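Long-range contacts in NikO protein (Streptomyces tendae, PDB 4FQD), which acts as an enolpyruvyl transferase essential in nikkomycin biosynthesis and probably moves the enolpyruvyl group of phosphoenolpyruvate onto an acceptor, as MurA does: residues L170-I175 with A204-T209; I175-Y180 with G194-A199; T210-P215 with W243-R248; R229-D234 with R255-T260. The protein carries 4 engineered substitutions. All blocks are in the same frame, centred on the assembly; numbering follows the deposited sequence. Where two conformers were deposited one is given.

Overall arrangement
The four contacts lie within one lobe of the NikO chain, and three of them concern a single mixed sheet whose strands run in the order 174-176, 209-213, 242-248 and 235-239. Contact 2 is nested inside the loop closed by contact 1, and both belong to the unit strand 174-176, helix 192-204, strand 209-213. Contact 3, its centre about 8 Å from that of contact 1, joins strand 209-213 to strand 242-248. Contact 4 interlocks with contact 3 along the chain, about 17 Å away between centres, and carries helix 219-231 to strand 257-260 of another sheet. Together they show a piece of an inverse beta/alpha barrel: strand pairing in contact 3, the crossover corner in contact 1, and helix seating in contacts 2 and 4.

Contact 1 of 4, residues L170-I175 with A204-T209; sequences LTPCTI and AVTHGT
Leu170 to Cys173 runs past Val205 to Thr209 with the two end-to-end directions 37° apart, and the closest CA atoms, those of Pro172 and Gly208, lie 5.2 Å from each other, with no direct hydrogen bond joining the segments. Packing and water make the connection instead. The Pro172 ring lies along the second chain: its CD is 3.3 Å from His207 O, its CG faces the CA of Gly208, and its CB stands 3.3 Å from Thr209 O. Glycine fits here on two counts, since a CB would collide with Pro172 CG and, at a phi of 135°, would also press on the preceding carbonyl. This corner belongs to a beta-alpha-beta crossover, where the chain has left helix 192-204 and turns into strand 209-213, the parallel neighbour of strand 174-176. Replacing Pro172 by a serine would probably strip the flank of Gly208 of its apolar cover and give the first chain more freedom to bend. Thr206 holds CG2 opposite its backbone N, which brings that methyl 3.5 Å from Pro172 N, while its OG1 bonds to the carbonyl of Met202. Leu170 crosses Thr206 at about a right angle, and its CD1 reaches Val205 CG2 at 4.1 Å. One water bridges Leu170 O and His207 N; a second links Thr174 OG1 with Thr209 O.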
loop_
_atom_site.group_PDB
_atom_site.type_symbol
_atom_site.label_atom_id
_atom_site.label_comp_id
_atom_site.label_asym_id
_atom_site.label_seq_id
_atom_site.Cartn_x
_atom_site.Cartn_y
_atom_site.Cartn_z
ATOM N N LEU A 170 -18.221 -11.703 36.023
ATOM C CA LEU A 170 -17.990 -11.408 34.617
ATOM C C LEU A 170 -19.280 -11.579 33.825
ATOM O O LEU A 170 -20.048 -12.510 34.065
ATOM C CB LEU A 170 -16.896 -12.315 34.054
ATOM C CG LEU A 170 -15.525 -12.197 34.723
ATOM C CD1 LEU A 170 -14.552 -13.207 34.141
ATOM C CD2 LEU A 170 -14.983 -10.783 34.582
ATOM N N THR A 171 -19.518 -10.671 32.886
ATOM C CA THR A 171 -20.720 -10.722 32.062
ATOM C C THR A 171 -20.362 -10.762 30.581
ATOM O O THR A 171 -19.413 -10.107 30.152
ATOM C CB THR A 171 -21.631 -9.512 32.331
ATOM O OG1 THR A 171 -20.897 -8.302 32.111
ATOM C CG2 THR A 171 -22.142 -9.538 33.765
ATOM N N PRO A 172 -21.124 -11.539 29.793
ATOM C CA PRO A 172 -20.892 -11.648 28.350
ATOM C C PRO A 172 -21.174 -10.324 27.648
ATOM O O PRO A 172 -21.810 -9.441 28.223
ATOM C CB PRO A 172 -21.905 -12.710 27.913
ATOM C CG PRO A 172 -22.983 -12.641 28.936
ATOM C CD PRO A 172 -22.276 -12.349 30.226
ATOM N N CYS A 173 -20.675 -10.188 26.422
ATOM C CA CYS A 173 -20.808 -8.944 25.672
ATOM C C CYS A 173 -20.732 -9.187 24.161
ATOM O O CYS A 173 -20.266 -10.236 23.715
ATOM C CB CYS A 173 -19.727 -7.948 26.112
ATOM S SG CYS A 173 -19.891 -6.292 25.409
ATOM N N THR A 174 -21.202 -8.219 23.380
ATOM C CA THR A 174 -21.118 -8.290 21.928
ATOM C C THR A 174 -20.186 -7.192 21.432
ATOM O O THR A 174 -20.521 -6.010 21.502
ATOM C CB THR A 174 -22.500 -8.108 21.283
ATOM O OG1 THR A 174 -23.393 -9.111 21.782
ATOM C CG2 THR A 174 -22.406 -8.218 19.766
ATOM N N ILE A 175 -19.014 -7.581 20.940
ATOM C CA ILE A 175 -17.998 -6.609 20.553
ATOM C C ILE A 175 -17.621 -6.697 19.079
ATOM O O ILE A 175 -17.419 -7.786 18.543
ATOM C CB ILE A 175 -16.704 -6.794 21.368
ATOM C CG1 ILE A 175 -17.016 -7.032 22.846
ATOM C CG2 ILE A 175 -15.784 -5.594 21.190
ATOM C CD1 ILE A 175 -15.781 -7.295 23.687
ATOM N N ALA A 204 -14.390 -17.112 27.290
ATOM C CA ALA A 204 -14.367 -18.509 27.714
ATOM C C ALA A 204 -14.495 -18.658 29.228
ATOM O O ALA A 204 -15.009 -19.663 29.719
ATOM C CB ALA A 204 -13.104 -19.195 27.215
ATOM N N VAL A 205 -14.025 -17.656 29.965
ATOM C CA VAL A 205 -14.073 -17.695 31.423
ATOM C C VAL A 205 -15.278 -16.933 31.964
ATOM O O VAL A 205 -15.343 -16.617 33.153
ATOM C CB VAL A 205 -12.788 -17.119 32.049
ATOM C CG1 VAL A 205 -11.588 -17.984 31.688
ATOM C CG2 VAL A 205 -12.572 -15.682 31.598
ATOM N N THR A 206 -16.232 -16.647 31.086
ATOM C CA THR A 206 -17.433 -15.911 31.460
ATOM C C THR A 206 -18.684 -16.751 31.220
ATOM O O THR A 206 -18.790 -17.442 30.209
ATOM C CB THR A 206 -17.545 -14.596 30.661
ATOM O OG1 THR A 206 -16.411 -13.766 30.945
ATOM C CG2 THR A 206 -18.818 -13.843 31.017
ATOM N N HIS A 207 -19.625 -16.695 32.157
ATOM C CA HIS A 207 -20.914 -17.353 31.984
ATOM C C HIS A 207 -21.806 -16.534 31.059
ATOM O O HIS A 207 -22.226 -15.431 31.409
ATOM C CB HIS A 207 -21.605 -17.536 33.335
ATOM C CG HIS A 207 -20.865 -18.435 34.273
ATOM N ND1 HIS A 207 -21.173 -18.533 35.615
ATOM C CD2 HIS A 207 -19.829 -19.282 34.069
ATOM C CE1 HIS A 207 -20.365 -19.395 36.191
ATOM N NE2 HIS A 207 -19.533 -19.868 35.273
ATOM N N GLY A 208 -22.093 -17.071 29.880
ATOM C CA GLY A 208 -22.951 -16.385 28.932
ATOM C C GLY A 208 -22.416 -16.414 27.515
ATOM O O GLY A 208 -21.302 -16.877 27.269
ATOM N N THR A 209 -23.215 -15.911 26.580
ATOM C CA THR A 209 -22.842 -15.915 25.170
ATOM C C THR A 209 -22.132 -14.627 24.762
ATOM O O THR A 209 -22.710 -13.543 24.817
ATOM C CB THR A 209 -24.071 -16.121 24.267
ATOM O OG1 THR A 209 -24.622 -17.424 24.498
ATOM C CG2 THR A 209 -23.682 -15.996 22.804
HETATM O O HOH W 1 -19.335 -15.215 34.436
HETATM O O HOH W 2 -23.646 -11.939 22.316
#

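Contact 2 of 4, residues I175-Y180 with G194-A199; sequences IDMLDY and GAVKTA. With SO4 (sulfate ion), chain C.
Ala195 places its CB over one face of the Tyr180 ring in a CH-pi contact, 4.0 Å from the ring centroid and 28° off the normal, and Ile175 CG2, from the same segment as the tyrosine, meets the ring at its edge and in its plane. The methyl sits toward the root of the ring, with Ala195 CB 3.5 Å from Tyr180 CG. At the far end the hydroxyl is hydrogen-bonded to Asp146, and Val147 of the same helix 142-149 also touches the side chain. Met177 fills the next place along helix 192-204. Its CG, anti to the carbonyl carbon, lies 3.7 Å from Val196 CG2; bends at chi2 (-59°) and chi3 then swing CE to within 3.6 Å of Ala199 CB. Cutting Met177 back to an alanine would probably open a gap beside Val196 and leave the Ala199 methyl without its close thioether neighbour. The contact thus seats the helix of a beta-alpha-beta unit against the 3-10 turn that follows strand 174-176. Lys197 extends elsewhere: its NZ gives a 3.0 Å hydrogen bond to O1 of a sulfate, probably from the crystallisation liquor, which Ser193 also binds, and forms a salt bridge with Asp220. With no hydrogen bond crossing between the segments, cohesion here rests on the fit of methyl, thioether and aromatic surfaces.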
loop_
_atom_site.group_PDB
_atom_site.type_symbol
_atom_site.label_atom_id
_atom_site.label_comp_id
_atom_site.label_asym_id
_atom_site.label_seq_id
_atom_site.Cartn_x
_atom_site.Cartn_y
_atom_site.Cartn_z
ATOM N N ILE A 175 -19.014 -7.581 20.940
ATOM C CA ILE A 175 -17.998 -6.609 20.553
ATOM C C ILE A 175 -17.621 -6.697 19.079
ATOM O O ILE A 175 -17.419 -7.786 18.543
ATOM C CB ILE A 175 -16.704 -6.794 21.368
ATOM C CG1 ILE A 175 -17.016 -7.032 22.846
ATOM C CG2 ILE A 175 -15.784 -5.594 21.190
ATOM C CD1 ILE A 175 -15.781 -7.295 23.687
ATOM N N ASP A 176 -17.525 -5.540 18.433
ATOM C CA ASP A 176 -16.956 -5.457 17.098
ATOM C C ASP A 176 -15.473 -5.145 17.249
ATOM O O ASP A 176 -15.108 -4.087 17.758
ATOM C CB ASP A 176 -17.648 -4.361 16.287
ATOM C CG ASP A 176 -17.385 -4.482 14.796
ATOM O OD1 ASP A 176 -16.364 -5.089 14.410
ATOM O OD2 ASP A 176 -18.205 -3.967 14.007
ATOM N N MET A 177 -14.622 -6.067 16.811
ATOM C CA MET A 177 -13.177 -5.927 16.996
ATOM C C MET A 177 -12.569 -4.776 16.200
ATOM O O MET A 177 -11.416 -4.407 16.423
ATOM C CB MET A 177 -12.460 -7.237 16.668
ATOM C CG MET A 177 -12.748 -8.336 17.666
ATOM S SD MET A 177 -12.255 -7.820 19.319
ATOM C CE MET A 177 -13.641 -8.394 20.276
ATOM N N LEU A 178 -13.342 -4.208 15.281
ATOM C CA LEU A 178 -12.883 -3.054 14.516
ATOM C C LEU A 178 -12.787 -1.817 15.404
ATOM O O LEU A 178 -12.210 -0.800 15.016
ATOM C CB LEU A 178 -13.804 -2.791 13.324
ATOM C CG LEU A 178 -13.866 -3.909 12.282
ATOM C CD1 LEU A 178 -14.676 -3.477 11.070
ATOM C CD2 LEU A 178 -12.466 -4.337 11.874
ATOM N N ASP A 179 -13.355 -1.918 16.601
ATOM C CA ASP A 179 -13.236 -0.877 17.613
ATOM C C ASP A 179 -11.786 -0.726 18.064
ATOM O O ASP A 179 -11.402 0.300 18.625
ATOM C CB ASP A 179 -14.113 -1.216 18.819
ATOM C CG ASP A 179 -15.585 -0.956 18.563
ATOM O OD1 ASP A 179 -15.970 -0.772 17.388
ATOM O OD2 ASP A 179 -16.357 -0.939 19.543
ATOM N N TYR A 180 -10.985 -1.755 17.810
ATOM C CA TYR A 180 -9.594 -1.766 18.241
ATOM C C TYR A 180 -8.629 -1.781 17.059
ATOM O O TYR A 180 -7.533 -2.331 17.149
ATOM C CB TYR A 180 -9.345 -2.957 19.165
ATOM C CG TYR A 180 -10.294 -2.998 20.340
ATOM C CD1 TYR A 180 -10.035 -2.266 21.492
ATOM C CD2 TYR A 180 -11.457 -3.754 20.292
ATOM C CE1 TYR A 180 -10.902 -2.295 22.567
ATOM C CE2 TYR A 180 -12.330 -3.789 21.361
ATOM C CZ TYR A 180 -12.048 -3.056 22.496
ATOM O OH TYR A 180 -12.916 -3.090 23.562
ATOM N N GLY A 194 -4.232 -8.040 19.928
ATOM C CA GLY A 194 -4.263 -8.187 21.372
ATOM C C GLY A 194 -5.668 -8.154 21.943
ATOM O O GLY A 194 -5.983 -8.887 22.882
ATOM N N ALA A 195 -6.515 -7.302 21.374
ATOM C CA ALA A 195 -7.894 -7.172 21.831
ATOM C C ALA A 195 -8.696 -8.439 21.550
ATOM O O ALA A 195 -9.548 -8.833 22.345
ATOM C CB ALA A 195 -8.558 -5.970 21.179
ATOM N N VAL A 196 -8.416 -9.071 20.414
ATOM C CA VAL A 196 -9.108 -10.296 20.027
ATOM C C VAL A 196 -8.733 -11.446 20.955
ATOM O O VAL A 196 -9.596 -12.202 21.401
ATOM C CB VAL A 196 -8.790 -10.687 18.570
ATOM C CG1 VAL A 196 -9.433 -12.022 18.223
ATOM C CG2 VAL A 196 -9.260 -9.599 17.617
ATOM N N LYS A 197 -7.440 -11.568 21.241
ATOM C CA LYS A 197 -6.944 -12.602 22.141
ATOM C C LYS A 197 -7.571 -12.468 23.522
ATOM O O LYS A 197 -8.025 -13.451 24.108
ATOM C CB LYS A 197 -5.422 -12.525 22.253
ATOM C CG LYS A 197 -4.694 -12.738 20.938
ATOM C CD LYS A 197 -3.205 -12.481 21.085
ATOM C CE LYS A 197 -2.492 -12.601 19.749
ATOM N NZ LYS A 197 -1.020 -12.428 19.887
ATOM N N THR A 198 -7.597 -11.241 24.033
ATOM C CA THR A 198 -8.157 -10.966 25.349
ATOM C C THR A 198 -9.652 -11.267 25.394
ATOM O O THR A 198 -10.130 -11.938 26.309
ATOM C CB THR A 198 -7.926 -9.501 25.760
ATOM O OG1 THR A 198 -6.520 -9.226 25.784
ATOM C CG2 THR A 198 -8.513 -9.234 27.137
ATOM N N ALA A 199 -10.382 -10.774 24.397
ATOM C CA ALA A 199 -11.827 -10.968 24.328
ATOM C C ALA A 199 -12.203 -12.444 24.256
ATOM O O ALA A 199 -13.178 -12.873 24.873
ATOM C CB ALA A 199 -12.406 -10.217 23.143
HETATM S S SO4 C . 0.262 -8.827 19.996
HETATM O O1 SO4 C . -1.047 -9.459 20.127
HETATM O O2 SO4 C . 1.193 -9.434 20.945
HETATM O O3 SO4 C . 0.756 -9.019 18.637
HETATM O O4 SO4 C . 0.143 -7.398 20.274
#

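Contact 3 of 4, residues T210-P215 with W243-R248; sequences TTLQHP and WVIHGR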
loop_
_atom_site.group_PDB
_atom_site.type_symbol
_atom_site.label_atom_id
_atom_site.label_comp_id
_atom_site.label_asym_id
_atom_site.label_seq_id
_atom_site.Cartn_x
_atom_site.Cartn_y
_atom_site.Cartn_z
ATOM N N THR A 210 -20.875 -14.761 24.355
ATOM C CA THR A 210 -20.096 -13.627 23.879
ATOM C C THR A 210 -19.921 -13.720 22.366
ATOM O O THR A 210 -19.547 -14.767 21.839
ATOM C CB THR A 210 -18.713 -13.568 24.561
ATOM O OG1 THR A 210 -18.882 -13.333 25.966
ATOM C CG2 THR A 210 -17.864 -12.456 23.969
ATOM N N THR A 211 -20.203 -12.622 21.672
ATOM C CA THR A 211 -20.110 -12.597 20.218
ATOM C C THR A 211 -19.083 -11.575 19.743
ATOM O O THR A 211 -19.210 -10.381 20.015
ATOM C CB THR A 211 -21.472 -12.286 19.575
ATOM O OG1 THR A 211 -22.451 -13.218 20.053
ATOM C CG2 THR A 211 -21.382 -12.383 18.059
ATOM N N LEU A 212 -18.068 -12.051 19.030
ATOM C CA LEU A 212 -17.007 -11.182 18.536
ATOM C C LEU A 212 -17.138 -10.954 17.035
ATOM O O LEU A 212 -17.425 -11.880 16.276
ATOM C CB LEU A 212 -15.634 -11.771 18.865
ATOM C CG LEU A 212 -15.421 -12.177 20.324
ATOM C CD1 LEU A 212 -13.982 -12.612 20.561
ATOM C CD2 LEU A 212 -15.812 -11.048 21.265
ATOM N N GLN A 213 -16.920 -9.714 16.611
ATOM C CA GLN A 213 -17.098 -9.347 15.212
ATOM C C GLN A 213 -15.793 -8.901 14.565
ATOM O O GLN A 213 -15.025 -8.153 15.164
ATOM C CB GLN A 213 -18.135 -8.235 15.093
ATOM C CG GLN A 213 -18.989 -8.355 13.867
ATOM C CD GLN A 213 -19.895 -9.567 13.922
ATOM O OE1 GLN A 213 -20.128 -10.223 12.910
ATOM N NE2 GLN A 213 -20.426 -9.859 15.106
ATOM N N HIS A 214 -15.565 -9.354 13.333
ATOM C CA HIS A 214 -14.346 -9.044 12.583
ATOM C C HIS A 214 -13.072 -9.357 13.368
ATOM O O HIS A 214 -12.306 -8.451 13.696
ATOM C CB HIS A 214 -14.334 -7.576 12.147
ATOM C CG HIS A 214 -15.562 -7.153 11.402
ATOM N ND1 HIS A 214 -16.542 -6.369 11.966
ATOM C CD2 HIS A 214 -15.966 -7.409 10.133
ATOM C CE1 HIS A 214 -17.498 -6.156 11.080
ATOM N NE2 HIS A 214 -17.175 -6.777 9.960
ATOM N N PRO A 215 -12.835 -10.644 13.663
ATOM C CA PRO A 215 -11.698 -11.017 14.509
ATOM C C PRO A 215 -10.375 -11.083 13.749
ATOM O O PRO A 215 -10.359 -11.151 12.519
ATOM C CB PRO A 215 -12.085 -12.413 14.992
ATOM C CG PRO A 215 -12.868 -12.977 13.857
ATOM C CD PRO A 215 -13.615 -11.820 13.239
ATOM N N TRP A 243 -17.748 -14.662 15.398
ATOM C CA TRP A 243 -17.356 -15.731 16.308
ATOM C C TRP A 243 -18.194 -15.676 17.578
ATOM O O TRP A 243 -18.299 -14.629 18.219
ATOM C CB TRP A 243 -15.869 -15.635 16.654
ATOM C CG TRP A 243 -14.963 -15.971 15.512
ATOM C CD1 TRP A 243 -15.333 -16.280 14.235
ATOM C CD2 TRP A 243 -13.536 -16.039 15.540
ATOM N NE1 TRP A 243 -14.225 -16.533 13.467
ATOM C CE2 TRP A 243 -13.100 -16.390 14.250
ATOM C CE3 TRP A 243 -12.571 -15.833 16.536
ATOM C CZ2 TRP A 243 -11.759 -16.542 13.920
ATOM C CZ3 TRP A 243 -11.236 -15.984 16.211
ATOM C CH2 TRP A 243 -10.841 -16.335 14.915
ATOM N N VAL A 244 -18.791 -16.807 17.935
ATOM C CA VAL A 244 -19.657 -16.881 19.105
ATOM C C VAL A 244 -19.081 -17.820 20.160
ATOM O O VAL A 244 -18.848 -18.999 19.893
ATOM C CB VAL A 244 -21.074 -17.355 18.724
ATOM C CG1 VAL A 244 -21.934 -17.515 19.967
ATOM C CG2 VAL A 244 -21.716 -16.382 17.747
ATOM N N ILE A 245 -18.851 -17.290 21.356
ATOM C CA ILE A 245 -18.339 -18.093 22.458
ATOM C C ILE A 245 -19.418 -18.339 23.505
ATOM O O ILE A 245 -19.770 -17.440 24.270
ATOM C CB ILE A 245 -17.135 -17.422 23.153
ATOM C CG1 ILE A 245 -16.057 -17.046 22.134
ATOM C CG2 ILE A 245 -16.570 -18.334 24.235
ATOM C CD1 ILE A 245 -16.047 -15.576 21.774
ATOM N N HIS A 246 -19.943 -19.557 23.534
ATOM C CA HIS A 246 -20.904 -19.937 24.558
ATOM C C HIS A 246 -20.154 -20.287 25.836
ATOM O O HIS A 246 -19.922 -21.457 26.137
ATOM C CB HIS A 246 -21.756 -21.113 24.087
ATOM C CG HIS A 246 -22.467 -20.859 22.795
ATOM N ND1 HIS A 246 -23.558 -20.021 22.698
ATOM C CD2 HIS A 246 -22.241 -21.328 21.545
ATOM C CE1 HIS A 246 -23.973 -19.987 21.445
ATOM N NE2 HIS A 246 -23.193 -20.770 20.724
ATOM N N GLY A 247 -19.769 -19.255 26.580
ATOM C CA GLY A 247 -18.946 -19.424 27.762
ATOM C C GLY A 247 -19.656 -20.090 28.924
ATOM O O GLY A 247 -20.789 -19.746 29.258
ATOM N N ARG A 248 -18.975 -21.048 29.542
ATOM C CA ARG A 248 -19.511 -21.761 30.693
ATOM C C ARG A 248 -18.568 -21.653 31.887
ATOM O O ARG A 248 -18.579 -22.498 32.781
ATOM C CB ARG A 248 -19.767 -23.226 30.341
ATOM C CG ARG A 248 -21.205 -23.529 29.965
ATOM C CD ARG A 248 -21.301 -24.675 28.967
ATOM N NE ARG A 248 -20.388 -25.771 29.278
ATOM C CZ ARG A 248 -19.345 -26.110 28.527
ATOM N NH1 ARG A 248 -19.078 -25.441 27.414
ATOM N NH2 ARG A 248 -18.568 -27.122 28.889
#
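Thr210, Thr211 and Leu212 pair with Ile245, Val244 and Trp243 in an antiparallel strand pairing inside a four-stranded mixed sheet, the two strands running at 162° with their axes 4.7 Å apart at closest approach. Two hydrogen-bonded pairs flank a non-hydrogen-bonded one, Thr211 with Val244. Ile245 N gives a 2.7 Å bond to Thr210 O that follows the carbonyl almost end on, whereas the return bond from Thr210 N to Ile245 O, 2.9 Å long, arrives tilted 31° from the carbonyl plane. Two residues on, Leu212 N and Trp243 N each bond to the other's carbonyl oxygen, the latter in the carbonyl plane. On one face Thr211 and Val244 run alongside each other, Thr211 OG1 and CG2 both near Val244 CG2. The other face bears the hydrophobic load. There Leu212 CG meets Ile245 CD1 at 3.7 Å, and beyond the end of the strand Pro215 turns back so that its CG stands over the Trp243 indole, 3.6 Å from the centroid of the six-membered ring in a CH-pi contact, with its CB above the CE3 and CZ3 side. Trp243 also stacks with Phe237. Leu200 of helix 192-204 packs on Leu212, Trp243 and Ile245, and Val221 and Val225 of helix 219-231 touch the tryptophan. Sheets outside with helices packed on their inner face build the inverse beta/alpha barrel of the EPSP synthase family, and this pairing fits that plan.

Contact 4 of 4, residues R229-D234 with R255-T260; sequences RDLGAD and RPVDVT
Arg255 starts with CG anti to its carbonyl carbon (chi1 -71°) and then folds at chi3 (51°), a bend that brings its guanidinium back over the final turn of helix 219-231. The carbonyl oxygens of Arg229 and Asp230 and the N of Gly232 all lie over one face of that group. Arg255 NE is 3.4 Å from Asp230 O, but the angle is too poor for a hydrogen bond, and NH2 rests 3.6 Å from the CA of Gly232. The backbone supplies the one hydrogen bond between the segments: Arg255 N donates to Leu231 O over 3.0 Å, tilted 20° from the carbonyl plane. Gly232, just past the helix, has a positive phi at which a CB would crowd the Leu231 carbonyl, so glycine is called for. Deeper in, Val257 pushes its CG2 into the angle between two side chains, 3.6 Å from Leu231 CD2 and equally far from Asp230 CB, crossing each at about a right angle. Leu231 also touches Val51, in the strand beside 257-260, so the end of the helix is seated on that neighbouring sheet. Arg229 turns the other way, to the carbonyl of Ile235 and a cation-pi contact with Phe237. Because carbonyls at a helix C-terminus gather partial negative charge, the cation of Arg255 is probably favoured there, and Asp230 OD1, 5.2 Å from Arg255 NH1, may add a weak attraction short of a salt bridge.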
loop_
_atom_site.group_PDB
_atom_site.type_symbol
_atom_site.label_atom_id
_atom_site.label_comp_id
_atom_site.label_asym_id
_atom_site.label_seq_id
_atom_site.Cartn_x
_atom_site.Cartn_y
_atom_site.Cartn_z
ATOM N N ARG A 229 -11.139 -24.808 22.483
ATOM C CA ARG A 229 -12.116 -25.822 22.100
ATOM C C ARG A 229 -11.778 -27.175 22.716
ATOM O O ARG A 229 -12.652 -27.860 23.247
ATOM C CB ARG A 229 -12.191 -25.952 20.577
ATOM C CG ARG A 229 -13.025 -24.880 19.892
ATOM C CD ARG A 229 -12.929 -24.993 18.377
ATOM N NE ARG A 229 -13.834 -24.072 17.696
ATOM C CZ ARG A 229 -13.829 -23.852 16.385
ATOM N NH1 ARG A 229 -12.958 -24.482 15.608
ATOM N NH2 ARG A 229 -14.688 -22.997 15.848
ATOM N N ASP A 230 -10.505 -27.552 22.643
ATOM C CA ASP A 230 -10.052 -28.830 23.178
ATOM C C ASP A 230 -10.093 -28.851 24.704
ATOM O O ASP A 230 -10.217 -29.914 25.311
ATOM C CB ASP A 230 -8.641 -29.154 22.681
ATOM C CG ASP A 230 -8.573 -29.304 21.173
ATOM O OD1 ASP A 230 -9.641 -29.433 20.537
ATOM O OD2 ASP A 230 -7.451 -29.299 20.622
ATOM N N LEU A 231 -9.989 -27.675 25.318
ATOM C CA LEU A 231 -10.080 -27.559 26.770
ATOM C C LEU A 231 -11.500 -27.837 27.254
ATOM O O LEU A 231 -11.702 -28.365 28.349
ATOM C CB LEU A 231 -9.629 -26.172 27.237
ATOM C CG LEU A 231 -8.123 -25.902 27.274
ATOM C CD1 LEU A 231 -7.847 -24.445 27.607
ATOM C CD2 LEU A 231 -7.441 -26.819 28.276
ATOM N N GLY A 232 -12.483 -27.477 26.434
ATOM C CA GLY A 232 -13.873 -27.722 26.764
ATOM C C GLY A 232 -14.793 -26.581 26.378
ATOM O O GLY A 232 -16.012 -26.687 26.511
ATOM N N ALA A 233 -14.213 -25.486 25.899
ATOM C CA ALA A 233 -14.999 -24.326 25.492
ATOM C C ALA A 233 -15.769 -24.589 24.201
ATOM O O ALA A 233 -15.376 -25.428 23.386
ATOM C CB ALA A 233 -14.106 -23.102 25.339
ATOM N N ASP A 234 -16.869 -23.864 24.025
ATOM C CA ASP A 234 -17.672 -23.971 22.817
ATOM C C ASP A 234 -17.552 -22.701 21.993
ATOM O O ASP A 234 -18.294 -21.742 22.203
ATOM C CB ASP A 234 -19.138 -24.230 23.167
ATOM C CG ASP A 234 -20.013 -24.386 21.940
ATOM O OD1 ASP A 234 -19.489 -24.723 20.857
ATOM O OD2 ASP A 234 -21.234 -24.171 22.061
ATOM N N ARG A 255 -10.484 -30.335 30.237
ATOM C CA ARG A 255 -10.064 -31.431 29.371
ATOM C C ARG A 255 -8.606 -31.287 28.942
ATOM O O ARG A 255 -8.208 -30.240 28.433
ATOM C CB ARG A 255 -10.972 -31.520 28.145
ATOM C CG ARG A 255 -12.374 -32.020 28.454
ATOM C CD ARG A 255 -13.369 -31.552 27.408
ATOM N NE ARG A 255 -12.917 -31.842 26.051
ATOM C CZ ARG A 255 -13.553 -31.447 24.953
ATOM N NH1 ARG A 255 -13.073 -31.754 23.758
ATOM N NH2 ARG A 255 -14.671 -30.741 25.051
ATOM N N PRO A 256 -7.806 -32.344 29.156
ATOM C CA PRO A 256 -6.385 -32.384 28.783
ATOM C C PRO A 256 -6.182 -32.156 27.288
ATOM O O PRO A 256 -6.972 -32.643 26.479
ATOM C CB PRO A 256 -5.968 -33.810 29.157
ATOM C CG PRO A 256 -6.932 -34.220 30.216
ATOM C CD PRO A 256 -8.231 -33.580 29.836
ATOM N N VAL A 257 -5.133 -31.422 26.929
ATOM C CA VAL A 257 -4.908 -31.045 25.537
ATOM C C VAL A 257 -3.494 -31.356 25.051
ATOM O O VAL A 257 -2.510 -31.040 25.720
ATOM C CB VAL A 257 -5.187 -29.541 25.313
ATOM C CG1 VAL A 257 -4.899 -29.149 23.870
ATOM C CG2 VAL A 257 -6.622 -29.204 25.682
ATOM N N ASP A 258 -3.408 -31.982 23.881
ATOM C CA ASP A 258 -2.138 -32.185 23.196
ATOM C C ASP A 258 -2.108 -31.331 21.934
ATOM O O ASP A 258 -2.962 -31.477 21.059
ATOM C CB ASP A 258 -1.949 -33.658 22.829
ATOM C CG ASP A 258 -1.194 -34.433 23.890
ATOM O OD1 ASP A 258 -1.220 -34.018 25.067
ATOM O OD2 ASP A 258 -0.570 -35.458 23.545
ATOM N N VAL A 259 -1.129 -30.438 21.840
ATOM C CA VAL A 259 -1.043 -29.542 20.693
ATOM C C VAL A 259 0.387 -29.381 20.174
ATOM O O VAL A 259 1.326 -29.184 20.945
ATOM C CB VAL A 259 -1.663 -28.156 21.013
ATOM C CG1 VAL A 259 -1.024 -27.551 22.254
ATOM C CG2 VAL A 259 -1.540 -27.220 19.819
ATOM N N THR A 260 0.542 -29.488 18.858
ATOM C CA THR A 260 1.828 -29.260 18.215
ATOM C C THR A 260 1.838 -27.887 17.552
ATOM O O THR A 260 1.086 -27.640 16.609
ATOM C CB THR A 260 2.122 -30.335 17.156
ATOM O OG1 THR A 260 2.060 -31.631 17.762
ATOM C CG2 THR A 260 3.503 -30.124 16.555
#